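Local coordinates for protein isomerase/lactonizing enzyme (Agrobacterium tumefaciens, PDB 1RVK) that is of unknown function but belongs to the enolase superfamily, binds magnesium and probably acts on a carboxylate substrate as an isomerase or lactonizing enzyme, at residues A[328-333]-A[337-342]. Residues are numbered along the deposited sequence; the frame is centred on the assembly and turned at random.
Sequences YERGLL and LEYDDG
Tyr-339 meets Arg-330 and Leu-333, which both lie to one side of its ring plane, and turns its ring edge to Gly-331 of the strand 328-333. Ring atom CE1 sits over the centre of the Arg-330 guanidinium, 3.6 Å from CZ, with the two planes 58° apart, far from a parallel stack. The aliphatic part of the arginine shares the work, CG coming within 3.7 Å of the same CE1. On the same side of the ring plane, CD1 of Leu-333 comes in obliquely to within 3.4 Å of Tyr-339 CD2, while the carbonyl O of Gly-331 faces CE2 at the ring edge, 3.5 Å away. Arg-330 then runs on, extended from CG to NE, to a salt bridge with Asp-340. NH1 and NH2 both bond OD2, end-on and close to the guanidinium plane. The NH1 bond, 2.9 Å at 151°, takes the syn lone pair; the longer one from NH2 arrives from above the carboxylate plane. In the (β/α)-barrel domain of the enolase superfamily, 328-333 is the barrel strand that pairs in parallel with strand 130-137; the loop just after it contains 337-342. The peptide bond between Gly-331 and Leu-332, within the strand, is cis, and the Leu-332 side chain comes about 8 Å from the magnesium ion. Further out, OD1 of Asp-340 forms a salt bridge with Arg-163, and Arg-330 NH1 bonds the hydroxyl of Tyr-165. The hydroxyls of Tyr-328 and Tyr-339, 4.0 Å apart from OH to OH, both hydrogen-bond OD2 of Asp-351, whose backbone O accepts from Arg-330 NH2.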
loop_
_atom_site.group_PDB
_atom_site.type_symbol
_atom_site.label_atom_id
_atom_site.label_comp_id
_atom_site.label_asym_id
_atom_site.label_seq_id
_atom_site.Cartn_x
_atom_site.Cartn_y
_atom_site.Cartn_z
ATOM N N TYR A 328 -6.933 -2.646 7.103
ATOM C CA TYR A 328 -6.334 -3.109 5.864
ATOM C C TYR A 328 -6.846 -1.990 4.959
ATOM O O TYR A 328 -8.015 -1.601 5.056
ATOM C CB TYR A 328 -6.913 -4.445 5.397
ATOM C CG TYR A 328 -6.696 -4.706 3.918
ATOM C CD1 TYR A 328 -7.760 -4.644 3.016
ATOM C CD2 TYR A 328 -5.430 -5.026 3.420
ATOM C CE1 TYR A 328 -7.574 -4.902 1.660
ATOM C CE2 TYR A 328 -5.230 -5.285 2.060
ATOM C CZ TYR A 328 -6.311 -5.225 1.187
ATOM O OH TYR A 328 -6.141 -5.513 -0.148
ATOM N N GLU A 329 -5.975 -1.449 4.118
ATOM C CA GLU A 329 -6.361 -0.363 3.222
ATOM C C GLU A 329 -6.897 -0.933 1.918
ATOM O O GLU A 329 -6.143 -1.499 1.130
ATOM C CB GLU A 329 -5.153 0.541 2.948
ATOM C CG GLU A 329 -5.483 1.750 2.099
ATOM C CD GLU A 329 -4.355 2.757 2.037
ATOM O OE1 GLU A 329 -4.570 3.827 1.434
ATOM O OE2 GLU A 329 -3.261 2.484 2.590
ATOM N N ARG A 330 -8.202 -0.780 1.694
ATOM C CA ARG A 330 -8.834 -1.307 0.488
ATOM C C ARG A 330 -9.112 -0.186 -0.509
ATOM O O ARG A 330 -9.941 0.691 -0.263
ATOM C CB ARG A 330 -10.138 -2.024 0.861
ATOM C CG ARG A 330 -10.600 -3.085 -0.141
ATOM C CD ARG A 330 -11.632 -4.016 0.506
ATOM N NE ARG A 330 -11.937 -5.182 -0.324
ATOM C CZ ARG A 330 -12.946 -5.255 -1.188
ATOM N NH1 ARG A 330 -13.772 -4.228 -1.346
ATOM N NH2 ARG A 330 -13.123 -6.358 -1.904
ATOM N N GLY A 331 -8.404 -0.222 -1.632
ATOM C CA GLY A 331 -8.569 0.796 -2.653
ATOM C C GLY A 331 -7.378 0.801 -3.592
ATOM O O GLY A 331 -6.629 -0.178 -3.632
ATOM N N LEU A 332 -7.166 1.894 -4.321
ATOM C CA LEU A 332 -8.006 3.089 -4.250
ATOM C C LEU A 332 -9.363 2.934 -4.932
ATOM O O LEU A 332 -9.493 2.227 -5.935
ATOM C CB LEU A 332 -7.249 4.279 -4.846
ATOM C CG LEU A 332 -5.932 4.584 -4.125
ATOM C CD1 LEU A 332 -5.213 5.733 -4.807
ATOM C CD2 LEU A 332 -6.220 4.919 -2.672
ATOM N N LEU A 333 -10.362 3.620 -4.378
ATOM C CA LEU A 333 -11.743 3.569 -4.860
ATOM C C LEU A 333 -12.221 4.845 -5.554
ATOM O O LEU A 333 -11.753 5.946 -5.257
ATOM C CB LEU A 333 -12.681 3.277 -3.681
ATOM C CG LEU A 333 -12.940 1.858 -3.153
ATOM C CD1 LEU A 333 -11.839 0.895 -3.530
ATOM C CD2 LEU A 333 -13.123 1.935 -1.648
ATOM N N LEU A 337 -15.459 3.352 -10.861
ATOM C CA LEU A 337 -14.835 2.035 -10.925
ATOM C C LEU A 337 -15.431 1.027 -9.947
ATOM O O LEU A 337 -15.915 1.393 -8.877
ATOM C CB LEU A 337 -13.331 2.168 -10.658
ATOM C CG LEU A 337 -12.560 3.172 -11.519
ATOM C CD1 LEU A 337 -11.113 3.260 -11.045
ATOM C CD2 LEU A 337 -12.623 2.744 -12.975
ATOM N N GLU A 338 -15.392 -0.245 -10.331
ATOM C CA GLU A 338 -15.913 -1.318 -9.493
ATOM C C GLU A 338 -14.744 -2.142 -8.967
ATOM O O GLU A 338 -14.290 -3.082 -9.618
ATOM C CB GLU A 338 -16.855 -2.218 -10.299
ATOM C CG GLU A 338 -17.524 -3.289 -9.460
ATOM C CD GLU A 338 -18.494 -2.710 -8.446
ATOM O OE1 GLU A 338 -18.895 -3.444 -7.518
ATOM O OE2 GLU A 338 -18.864 -1.525 -8.582
ATOM N N TYR A 339 -14.265 -1.785 -7.782
ATOM C CA TYR A 339 -13.138 -2.471 -7.165
ATOM C C TYR A 339 -13.367 -3.969 -6.975
ATOM O O TYR A 339 -12.460 -4.773 -7.187
ATOM C CB TYR A 339 -12.818 -1.814 -5.815
ATOM C CG TYR A 339 -11.613 -2.385 -5.098
ATOM C CD1 TYR A 339 -11.702 -3.567 -4.363
ATOM C CD2 TYR A 339 -10.378 -1.739 -5.155
ATOM C CE1 TYR A 339 -10.592 -4.090 -3.703
ATOM C CE2 TYR A 339 -9.265 -2.253 -4.500
ATOM C CZ TYR A 339 -9.378 -3.427 -3.776
ATOM O OH TYR A 339 -8.275 -3.930 -3.128
ATOM N N ASP A 340 -14.581 -4.342 -6.583
ATOM C CA ASP A 340 -14.900 -5.744 -6.338
ATOM C C ASP A 340 -14.805 -6.649 -7.569
ATOM O O ASP A 340 -14.867 -7.873 -7.448
ATOM C CB ASP A 340 -16.289 -5.850 -5.693
ATOM C CG ASP A 340 -16.341 -5.209 -4.307
ATOM O OD1 ASP A 340 -17.441 -5.121 -3.719
ATOM O OD2 ASP A 340 -15.276 -4.792 -3.801
ATOM N N ASP A 341 -14.641 -6.055 -8.748
ATOM C CA ASP A 341 -14.521 -6.832 -9.978
ATOM C C ASP A 341 -13.146 -7.486 -10.127
ATOM O O ASP A 341 -12.986 -8.445 -10.879
ATOM C CB ASP A 341 -14.808 -5.953 -11.198
ATOM C CG ASP A 341 -16.295 -5.815 -11.480
ATOM O OD1 ASP A 341 -16.654 -5.058 -12.403
ATOM O OD2 ASP A 341 -17.103 -6.472 -10.784
ATOM N N GLY A 342 -12.154 -6.960 -9.417
ATOM C CA GLY A 342 -10.823 -7.540 -9.477
ATOM C C GLY A 342 -9.979 -7.197 -10.691
ATOM O O GLY A 342 -10.230 -6.214 -11.385
#